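Tyrosine-protein kinase receptor torso (Bombyx mori, PDB 5AOQ) serves as a receptor tyrosine kinase whose extracellular part binds prothoracicotropic hormone, stimulating MAPK signalling to ERK and helping to start metamorphosis. Local coordinates at residues F161-L166 against H237-P242; G175-N180 against P211-E216; I191-Q196 against C224-K229. All coordinates share one frame; numbering follows the deposited sequence.

Contact 1. Residues F161-L166 against H237-P242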
loop_
_atom_site.group_PDB
_atom_site.type_symbol
_atom_site.label_atom_id
_atom_site.label_comp_id
_atom_site.label_asym_id
_atom_site.label_seq_id
_atom_site.Cartn_x
_atom_site.Cartn_y
_atom_site.Cartn_z
ATOM N N PHE A 161 17.971 28.468 5.332
ATOM C CA PHE A 161 16.776 28.144 6.098
ATOM C C PHE A 161 16.559 29.123 7.242
ATOM O O PHE A 161 17.513 29.675 7.791
ATOM C CB PHE A 161 16.888 26.719 6.635
ATOM C CG PHE A 161 18.264 26.368 7.117
ATOM C CD1 PHE A 161 18.650 26.646 8.414
ATOM C CD2 PHE A 161 19.179 25.774 6.264
ATOM C CE1 PHE A 161 19.919 26.330 8.858
ATOM C CE2 PHE A 161 20.450 25.461 6.701
ATOM C CZ PHE A 161 20.821 25.737 7.998
ATOM N N LYS A 162 15.294 29.328 7.596
ATOM C CA LYS A 162 14.931 30.201 8.705
ATOM C C LYS A 162 13.882 29.524 9.571
ATOM O O LYS A 162 13.084 28.724 9.079
ATOM C CB LYS A 162 14.410 31.545 8.196
ATOM C CG LYS A 162 15.460 32.399 7.505
ATOM C CD LYS A 162 14.864 33.705 7.005
ATOM C CE LYS A 162 15.931 34.619 6.425
ATOM N NZ LYS A 162 15.351 35.865 5.850
ATOM N N TYR A 163 13.889 29.848 10.861
ATOM C CA TYR A 163 12.955 29.253 11.807
ATOM C C TYR A 163 12.200 30.321 12.575
ATOM O O TYR A 163 12.695 31.431 12.775
ATOM C CB TYR A 163 13.699 28.343 12.780
ATOM C CG TYR A 163 14.593 27.351 12.083
ATOM C CD1 TYR A 163 14.102 26.128 11.651
ATOM C CD2 TYR A 163 15.927 27.643 11.843
ATOM C CE1 TYR A 163 14.915 25.222 11.007
ATOM C CE2 TYR A 163 16.748 26.743 11.201
ATOM C CZ TYR A 163 16.237 25.535 10.784
ATOM O OH TYR A 163 17.053 24.635 10.141
ATOM N N ILE A 164 10.992 29.971 13.001
ATOM C CA ILE A 164 10.182 30.852 13.823
ATOM C C ILE A 164 9.496 30.029 14.903
ATOM O O ILE A 164 8.795 29.053 14.614
ATOM C CB ILE A 164 9.135 31.612 12.980
ATOM C CG1 ILE A 164 9.840 32.476 11.930
ATOM C CG2 ILE A 164 8.245 32.470 13.878
ATOM C CD1 ILE A 164 8.912 33.211 10.986
ATOM N N ILE A 165 9.724 30.424 16.151
ATOM C CA ILE A 165 9.076 29.793 17.289
ATOM C C ILE A 165 7.749 30.487 17.568
ATOM O O ILE A 165 7.633 31.704 17.425
ATOM C CB ILE A 165 9.971 29.829 18.549
ATOM C CG1 ILE A 165 9.310 29.047 19.684
ATOM C CG2 ILE A 165 10.264 31.268 18.976
ATOM C CD1 ILE A 165 10.217 28.798 20.875
ATOM N N LEU A 166 6.754 29.700 17.961
ATOM C CA LEU A 166 5.407 30.203 18.207
ATOM C C LEU A 166 4.879 29.675 19.533
ATOM O O LEU A 166 5.141 28.529 19.904
ATOM C CB LEU A 166 4.465 29.818 17.066
ATOM C CG LEU A 166 4.908 30.260 15.669
ATOM C CD1 LEU A 166 4.040 29.614 14.602
ATOM C CD2 LEU A 166 4.868 31.777 15.546
ATOM N N HIS A 237 21.066 17.300 2.746
ATOM C CA HIS A 237 21.455 18.466 3.527
ATOM C C HIS A 237 21.079 18.313 4.996
ATOM O O HIS A 237 19.916 18.465 5.368
ATOM C CB HIS A 237 20.799 19.720 2.943
ATOM C CG HIS A 237 20.996 20.950 3.769
ATOM N ND1 HIS A 237 22.165 21.681 3.754
ATOM C CD2 HIS A 237 20.170 21.581 4.637
ATOM C CE1 HIS A 237 22.050 22.708 4.577
ATOM N NE2 HIS A 237 20.848 22.671 5.125
ATOM N N LYS A 238 22.070 17.992 5.823
ATOM C CA LYS A 238 21.858 17.895 7.260
ATOM C C LYS A 238 21.772 19.288 7.869
ATOM O O LYS A 238 22.403 20.227 7.381
ATOM C CB LYS A 238 22.982 17.102 7.931
ATOM C CG LYS A 238 23.004 15.624 7.580
ATOM C CD LYS A 238 24.104 14.899 8.340
ATOM C CE LYS A 238 24.117 13.412 8.024
ATOM N NZ LYS A 238 25.200 12.695 8.751
ATOM N N TYR A 239 20.986 19.418 8.931
ATOM C CA TYR A 239 20.856 20.692 9.628
ATOM C C TYR A 239 20.245 20.486 11.008
ATOM O O TYR A 239 19.428 19.591 11.203
ATOM C CB TYR A 239 20.005 21.664 8.806
ATOM C CG TYR A 239 18.547 21.274 8.716
ATOM C CD1 TYR A 239 18.103 20.402 7.731
ATOM C CD2 TYR A 239 17.615 21.776 9.612
ATOM C CE1 TYR A 239 16.775 20.041 7.643
ATOM C CE2 TYR A 239 16.284 21.423 9.531
ATOM C CZ TYR A 239 15.870 20.554 8.546
ATOM O OH TYR A 239 14.544 20.198 8.459
ATOM N N LYS A 240 20.641 21.330 11.957
ATOM C CA LYS A 240 20.168 21.228 13.332
ATOM C C LYS A 240 19.289 22.427 13.677
ATOM O O LYS A 240 19.631 23.566 13.361
ATOM C CB LYS A 240 21.355 21.135 14.294
ATOM C CG LYS A 240 20.980 20.820 15.735
ATOM C CD LYS A 240 22.217 20.753 16.618
ATOM C CE LYS A 240 21.871 20.382 18.052
ATOM N NZ LYS A 240 21.268 19.025 18.150
ATOM N N THR A 241 18.160 22.168 14.329
ATOM C CA THR A 241 17.262 23.240 14.743
ATOM C C THR A 241 17.885 24.037 15.885
ATOM O O THR A 241 18.510 23.462 16.776
ATOM C CB THR A 241 15.890 22.698 15.185
ATOM O OG1 THR A 241 16.061 21.762 16.255
ATOM C CG2 THR A 241 15.183 22.014 14.022
ATOM N N PRO A 242 17.719 25.370 15.864
ATOM C CA PRO A 242 18.420 26.232 16.823
ATOM C C PRO A 242 17.995 26.001 18.270
ATOM O O PRO A 242 16.958 25.390 18.529
ATOM C CB PRO A 242 18.036 27.643 16.368
ATOM C CG PRO A 242 16.729 27.475 15.686
ATOM C CD PRO A 242 16.798 26.139 15.009
#
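Phe161 and Tyr163 of strand 159-167 meet Tyr239 of strand 233-240 and, just past that strand's end, Pro242; the short axes of the two strands, which belong to different sheets, approach to 10.3 Å and run in roughly the same direction, 31° apart. At that spacing the contact is carried by side chains, and long flat residues suit it because they can bridge the gap. Tyr163 is central. Its CG stands beside its own backbone N, opposite the carbonyl carbon (chi1 -51°), which sends the ring across to the other strand. There Pro242 lies over one face, its CD 3.9 Å from the centroid of the Tyr163 ring, a CH-pi contact to which the rigid, apolar proline ring is well suited. The hydroxyl end of Tyr163 comes obliquely against the CD2/CE2 side of the Tyr239 ring, with Tyr163 CZ 4.2 Å from Tyr239 CD2, while Thr241 brings its methyl CG2 near Tyr163 CE1. With the ring cut back to an alanine here, Pro242 would probably lose the aromatic face it packs on, and a gap would open beside Tyr239. Two residues earlier on the strand, Phe161 joins His237 and Tyr239 in an aromatic cluster. The Phe161 and His237 rings meet at their margins, neither lying over the other's face, centroids 5.5 Å apart and planes at 53°, whereas CB of Tyr239 sits over a face of the phenyl ring. The Tyr239 ring packs edge-to-face with Phe177, and its hydroxyl bonds Asn193. Such closure between a domain's first and last strands fits the fibronectin type III beta sandwich, here the receptor's second.

Contact 2. Residues G175-N180 against P211-E216. With NAG (2-acetamido-2-deoxy-beta-D-glucopyranose), chain E.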
loop_
_atom_site.group_PDB
_atom_site.type_symbol
_atom_site.label_atom_id
_atom_site.label_comp_id
_atom_site.label_asym_id
_atom_site.label_seq_id
_atom_site.Cartn_x
_atom_site.Cartn_y
_atom_site.Cartn_z
ATOM N N GLY A 175 9.703 25.950 10.380
ATOM C CA GLY A 175 10.938 26.178 9.646
ATOM C C GLY A 175 10.737 26.270 8.145
ATOM O O GLY A 175 10.180 25.363 7.527
ATOM N N LYS A 176 11.206 27.372 7.563
ATOM C CA LYS A 176 11.097 27.604 6.125
ATOM C C LYS A 176 12.455 27.450 5.445
ATOM O O LYS A 176 13.469 27.935 5.949
ATOM C CB LYS A 176 10.520 28.993 5.850
ATOM C CG LYS A 176 10.249 29.269 4.377
ATOM C CD LYS A 176 9.575 30.618 4.160
ATOM C CE LYS A 176 8.148 30.636 4.690
ATOM N NZ LYS A 176 7.453 31.916 4.384
ATOM N N PHE A 177 12.457 26.777 4.297
ATOM C CA PHE A 177 13.685 26.415 3.592
ATOM C C PHE A 177 13.684 26.950 2.165
ATOM O O PHE A 177 12.651 26.944 1.491
ATOM C CB PHE A 177 13.859 24.895 3.573
ATOM C CG PHE A 177 13.987 24.280 4.938
ATOM C CD1 PHE A 177 12.891 24.202 5.783
ATOM C CD2 PHE A 177 15.197 23.767 5.372
ATOM C CE1 PHE A 177 13.004 23.637 7.036
ATOM C CE2 PHE A 177 15.315 23.199 6.625
ATOM C CZ PHE A 177 14.216 23.134 7.458
ATOM N N VAL A 178 14.849 27.406 1.713
ATOM C CA VAL A 178 15.010 27.951 0.367
ATOM C C VAL A 178 16.399 27.593 -0.164
ATOM O O VAL A 178 17.331 27.388 0.613
ATOM C CB VAL A 178 14.818 29.488 0.351
ATOM C CG1 VAL A 178 15.036 30.058 -1.047
ATOM C CG2 VAL A 178 13.433 29.863 0.862
ATOM N N TRP A 179 16.535 27.513 -1.485
ATOM C CA TRP A 179 17.829 27.238 -2.103
ATOM C C TRP A 179 17.953 27.905 -3.470
ATOM O O TRP A 179 16.950 28.241 -4.099
ATOM C CB TRP A 179 18.042 25.728 -2.225
ATOM C CG TRP A 179 16.990 25.025 -3.031
ATOM C CD1 TRP A 179 17.085 24.620 -4.331
ATOM C CD2 TRP A 179 15.682 24.640 -2.587
ATOM N NE1 TRP A 179 15.919 24.006 -4.722
ATOM C CE2 TRP A 179 15.042 24.007 -3.670
ATOM C CE3 TRP A 179 14.990 24.770 -1.379
ATOM C CZ2 TRP A 179 13.746 23.504 -3.581
ATOM C CZ3 TRP A 179 13.702 24.272 -1.294
ATOM C CH2 TRP A 179 13.095 23.648 -2.388
ATOM N N ASN A 180 19.190 28.095 -3.924
ATOM C CA ASN A 180 19.442 28.780 -5.188
ATOM C C ASN A 180 19.149 27.911 -6.402
ATOM O O ASN A 180 19.218 26.683 -6.339
ATOM C CB ASN A 180 20.889 29.288 -5.249
ATOM C CG ASN A 180 21.922 28.167 -5.222
ATOM O OD1 ASN A 180 21.674 27.086 -4.686
ATOM N ND2 ASN A 180 23.098 28.436 -5.804
ATOM N N PRO A 211 11.944 28.422 -5.587
ATOM C CA PRO A 211 11.324 27.373 -4.772
ATOM C C PRO A 211 11.441 27.635 -3.276
ATOM O O PRO A 211 12.401 28.264 -2.829
ATOM C CB PRO A 211 12.108 26.120 -5.165
ATOM C CG PRO A 211 13.447 26.633 -5.542
ATOM C CD PRO A 211 13.204 27.963 -6.198
ATOM N N SER A 212 10.466 27.149 -2.517
ATOM C CA SER A 212 10.461 27.304 -1.069
ATOM C C SER A 212 9.745 26.126 -0.435
ATOM O O SER A 212 8.769 25.617 -0.987
ATOM C CB SER A 212 9.783 28.615 -0.668
ATOM O OG SER A 212 8.432 28.636 -1.094
ATOM N N PHE A 213 10.229 25.697 0.726
ATOM C CA PHE A 213 9.650 24.550 1.413
ATOM C C PHE A 213 9.411 24.845 2.886
ATOM O O PHE A 213 10.339 25.186 3.616
ATOM C CB PHE A 213 10.559 23.331 1.264
ATOM C CG PHE A 213 10.022 22.093 1.919
ATOM C CD1 PHE A 213 8.915 21.445 1.399
ATOM C CD2 PHE A 213 10.626 21.571 3.048
ATOM C CE1 PHE A 213 8.417 20.303 1.997
ATOM C CE2 PHE A 213 10.135 20.427 3.648
ATOM C CZ PHE A 213 9.028 19.795 3.123
ATOM N N ASP A 214 8.161 24.699 3.315
ATOM C CA ASP A 214 7.792 24.948 4.702
ATOM C C ASP A 214 7.853 23.657 5.510
ATOM O O ASP A 214 7.605 22.573 4.982
ATOM C CB ASP A 214 6.389 25.551 4.786
ATOM C CG ASP A 214 6.239 26.797 3.938
ATOM O OD1 ASP A 214 7.250 27.498 3.727
ATOM O OD2 ASP A 214 5.109 27.079 3.487
ATOM N N VAL A 215 8.191 23.787 6.789
ATOM C CA VAL A 215 8.196 22.656 7.710
ATOM C C VAL A 215 7.563 23.070 9.032
ATOM O O VAL A 215 7.724 24.206 9.477
ATOM C CB VAL A 215 9.625 22.130 7.961
ATOM C CG1 VAL A 215 9.597 20.927 8.896
ATOM C CG2 VAL A 215 10.288 21.761 6.648
ATOM N N GLU A 216 6.843 22.140 9.650
ATOM C CA GLU A 216 6.159 22.408 10.908
ATOM C C GLU A 216 6.412 21.309 11.932
ATOM O O GLU A 216 6.993 20.269 11.617
ATOM C CB GLU A 216 4.655 22.560 10.668
ATOM C CG GLU A 216 4.302 23.611 9.625
ATOM C CD GLU A 216 2.809 23.715 9.383
ATOM O OE1 GLU A 216 2.037 23.055 10.111
ATOM O OE2 GLU A 216 2.408 24.459 8.464
HETATM C C1 NAG E . 24.217 27.520 -5.843
HETATM C C2 NAG E . 24.436 26.729 -7.132
HETATM C C3 NAG E . 25.651 25.810 -6.991
HETATM C C4 NAG E . 26.871 26.570 -6.478
HETATM C C5 NAG E . 26.519 27.416 -5.256
HETATM C C6 NAG E . 27.640 28.336 -4.824
HETATM C C7 NAG E . 22.442 26.225 -8.491
HETATM C C8 NAG E . 21.279 25.295 -8.679
HETATM N N2 NAG E . 23.250 25.943 -7.465
HETATM O O3 NAG E . 25.944 25.218 -8.251
HETATM O O4 NAG E . 27.867 25.637 -6.072
HETATM O O5 NAG E . 25.389 28.250 -5.541
HETATM O O6 NAG E . 28.762 28.256 -5.692
HETATM O O7 NAG E . 22.629 27.186 -9.227
#
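Phe213 O takes the backbone N-H of Phe177 at 2.7 Å, and the CA of Lys176 also turns its hydrogen toward this oxygen, in a CA-H...O contact of 3.6 Å. The oxygen lies near the plane of the Phe177 ring, at its edge. A return bond from Phe213 N to Phe177 O, 2.8 Å long, completes the hydrogen-bonded antiparallel pair. Further along, Gly175 N reaches Val215 O, while the bond back from Val215 N is weak. Glycine suits this place because a CB here would be crowded by CE1 of Phe177, which packs on Val215 CG2. Phe177, Phe213 and Val215 share the inner face, where their apolar groups face the other sheet, and Phe213 continues onto Ile191 and Ile226 of that sheet. On the outer face Lys176 and Asp214 run alongside each other; the lysine's CG and CE approach Asp214 OD1, while Lys176 NZ is 4.5 Å from Asp214 OD1, beyond a salt bridge. Trp179 has CG between its backbone N and carbonyl carbon (chi1 59°), which lays the indole over Pro211: Pro211 CG is 3.9 Å from the centroid of the Trp179 five-membered ring, in a CH-pi contact. Just beyond, Asn180 ND2 is joined covalently to C1 of the N-linked glycan. The arrangement is that of two neighbouring antiparallel strands in the three-stranded sheet of a fibronectin type III sandwich.

Contact 3. Residues I191-Q196 against C224-K229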
loop_
_atom_site.group_PDB
_atom_site.type_symbol
_atom_site.label_atom_id
_atom_site.label_comp_id
_atom_site.label_asym_id
_atom_site.label_seq_id
_atom_site.Cartn_x
_atom_site.Cartn_y
_atom_site.Cartn_z
ATOM N N ILE A 191 11.041 17.242 -2.617
ATOM C CA ILE A 191 11.614 17.506 -1.302
ATOM C C ILE A 191 11.247 16.437 -0.285
ATOM O O ILE A 191 10.092 16.006 -0.210
ATOM C CB ILE A 191 11.146 18.870 -0.749
ATOM C CG1 ILE A 191 11.427 19.984 -1.757
ATOM C CG2 ILE A 191 11.804 19.165 0.597
ATOM C CD1 ILE A 191 10.317 20.183 -2.768
ATOM N N ALA A 192 12.242 16.018 0.493
ATOM C CA ALA A 192 12.022 15.110 1.615
ATOM C C ALA A 192 12.723 15.650 2.859
ATOM O O ALA A 192 13.876 16.058 2.787
ATOM C CB ALA A 192 12.527 13.718 1.280
ATOM N N ASN A 193 12.026 15.657 3.993
ATOM C CA ASN A 193 12.596 16.168 5.238
ATOM C C ASN A 193 12.269 15.285 6.435
ATOM O O ASN A 193 11.138 14.814 6.584
ATOM C CB ASN A 193 12.105 17.592 5.505
ATOM C CG ASN A 193 12.703 18.188 6.766
ATOM O OD1 ASN A 193 13.907 18.083 7.005
ATOM N ND2 ASN A 193 11.864 18.815 7.582
ATOM N N ILE A 194 13.270 15.071 7.286
ATOM C CA ILE A 194 13.108 14.246 8.477
ATOM C C ILE A 194 13.934 14.798 9.642
ATOM O O ILE A 194 14.985 15.407 9.436
ATOM C CB ILE A 194 13.513 12.777 8.190
ATOM C CG1 ILE A 194 13.262 11.876 9.404
ATOM C CG2 ILE A 194 14.975 12.698 7.762
ATOM C CD1 ILE A 194 11.808 11.779 9.818
ATOM N N CYS A 195 13.442 14.586 10.862
ATOM C CA CYS A 195 14.152 14.992 12.073
ATOM C C CYS A 195 14.167 13.865 13.099
ATOM O O CYS A 195 13.348 12.950 13.036
ATOM C CB CYS A 195 13.511 16.236 12.688
ATOM S SG CYS A 195 13.571 17.713 11.659
ATOM N N GLN A 196 15.088 13.953 14.055
ATOM C CA GLN A 196 15.254 12.919 15.074
ATOM C C GLN A 196 14.004 12.751 15.936
ATOM O O GLN A 196 13.761 11.669 16.472
ATOM C CB GLN A 196 16.458 13.247 15.967
ATOM C CG GLN A 196 16.812 12.168 16.980
ATOM C CD GLN A 196 17.986 12.563 17.859
ATOM O OE1 GLN A 196 18.690 13.532 17.574
ATOM N NE2 GLN A 196 18.195 11.817 18.937
ATOM N N CYS A 224 18.261 17.470 12.340
ATOM C CA CYS A 224 17.431 17.159 11.177
ATOM C C CYS A 224 18.238 16.927 9.901
ATOM O O CYS A 224 19.440 17.198 9.844
ATOM C CB CYS A 224 16.435 18.291 10.919
ATOM S SG CYS A 224 15.277 18.632 12.259
ATOM N N GLU A 225 17.547 16.437 8.877
ATOM C CA GLU A 225 18.131 16.258 7.554
ATOM C C GLU A 225 17.062 16.424 6.475
ATOM O O GLU A 225 15.920 15.974 6.639
ATOM C CB GLU A 225 18.798 14.886 7.437
ATOM C CG GLU A 225 19.549 14.676 6.132
ATOM C CD GLU A 225 20.242 13.328 6.067
ATOM O OE1 GLU A 225 19.998 12.488 6.959
ATOM O OE2 GLU A 225 21.030 13.108 5.123
ATOM N N ILE A 226 17.443 17.082 5.383
ATOM C CA ILE A 226 16.537 17.331 4.267
ATOM C C ILE A 226 17.208 16.979 2.938
ATOM O O ILE A 226 18.356 17.350 2.690
ATOM C CB ILE A 226 16.056 18.811 4.252
ATOM C CG1 ILE A 226 14.958 19.008 3.203
ATOM C CG2 ILE A 226 17.221 19.772 4.009
ATOM C CD1 ILE A 226 14.343 20.395 3.204
ATOM N N HIS A 227 16.493 16.226 2.108
ATOM C CA HIS A 227 16.956 15.884 0.769
ATOM C C HIS A 227 16.182 16.684 -0.271
ATOM O O HIS A 227 14.945 16.707 -0.256
ATOM C CB HIS A 227 16.786 14.389 0.499
ATOM C CG HIS A 227 17.252 13.513 1.619
ATOM N ND1 HIS A 227 18.575 13.169 1.797
ATOM C CD2 HIS A 227 16.568 12.902 2.615
ATOM C CE1 HIS A 227 18.686 12.389 2.857
ATOM N NE2 HIS A 227 17.483 12.211 3.372
ATOM N N VAL A 228 16.922 17.336 -1.167
ATOM C CA VAL A 228 16.334 18.099 -2.265
ATOM C C VAL A 228 16.725 17.489 -3.609
ATOM O O VAL A 228 17.880 17.567 -4.029
ATOM C CB VAL A 228 16.771 19.580 -2.229
ATOM C CG1 VAL A 228 16.206 20.346 -3.424
ATOM C CG2 VAL A 228 16.330 20.232 -0.926
ATOM N N LYS A 229 15.745 16.881 -4.269
ATOM C CA LYS A 229 15.930 16.302 -5.594
ATOM C C LYS A 229 15.541 17.309 -6.670
ATOM O O LYS A 229 14.429 17.843 -6.657
ATOM C CB LYS A 229 15.099 15.025 -5.738
ATOM C CG LYS A 229 15.155 14.373 -7.115
ATOM C CD LYS A 229 16.525 13.786 -7.407
ATOM C CE LYS A 229 16.584 13.196 -8.806
ATOM N NZ LYS A 229 17.857 12.465 -9.056
#
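Ile191 and Ile226 pack on the inner face of two central antiparallel strands in the four-stranded sheet of a fibronectin type III sandwich. This face, which also carries Asn193, Cys195 and Cys224, is the tight one. The branched side chains of Ile191 and Ile226 run alongside each other in the same direction, with Ile191 CG2 3.8 Å from Ile226 CD1. Ile226 is fully extended, CG1 opposite its backbone N and chi2 at 175°, and this carries CD1 to its neighbour and on into the core, where the side chain meets Phe213 and Phe177 of the facing sheet. Ile226 also stands directly across from Asn193 in a non-hydrogen-bonded pair, their CA atoms 4.2 Å apart. Between such pairs the backbones are firmly tied. Ala192 N gives a nearly linear bond to His227 O (2.9 Å, 171°) and His227 N answers to Ala192 O. Ile194 N likewise bonds Glu225 O, and Glu225 N returns to Ile194 O at 2.8 Å. On the opposite face the side chains of the two strands barely meet (Ile194 CG2 to Glu225 CB 4.4 Å), although Ile194 CG2 does touch the Glu225 carbonyl, and the polar Glu225 and His227 remain partly exposed. Yet part of this face serves the ligand: Ile23 of the hormone chain packs on Ala192 and Ile194, whose apolar side chains suit it, and Lys21 of that chain on Glu225. At the Ile191 end, Asp190 and Lys204, both implicated in hormone binding, have side chains about 6 Å from that of Ile191. At the other end the strands are stapled covalently, Cys195 SG to Cys224 SG at 2.0 Å, with a disulfide torsion of 104°.

All three contacts lie in the second fibronectin type III domain, their centres about 10 to 12 Å apart. Contact 2 joins two strands of the three-stranded sheet, contact 3 two strands of the four-stranded sheet, and contact 1 spans from one sheet to the other at the margin where side chains of the domain's first and last strands meet. Along the chain, contacts 2 and 3 both fall between the two segments of contact 1, while their own segments alternate, as expected when successive strands pass between the layers of a sandwich. Side chains of contacts 2 and 3 face each other across the core. The hormone packs on the outer face of contact 3, the side turned away from the core.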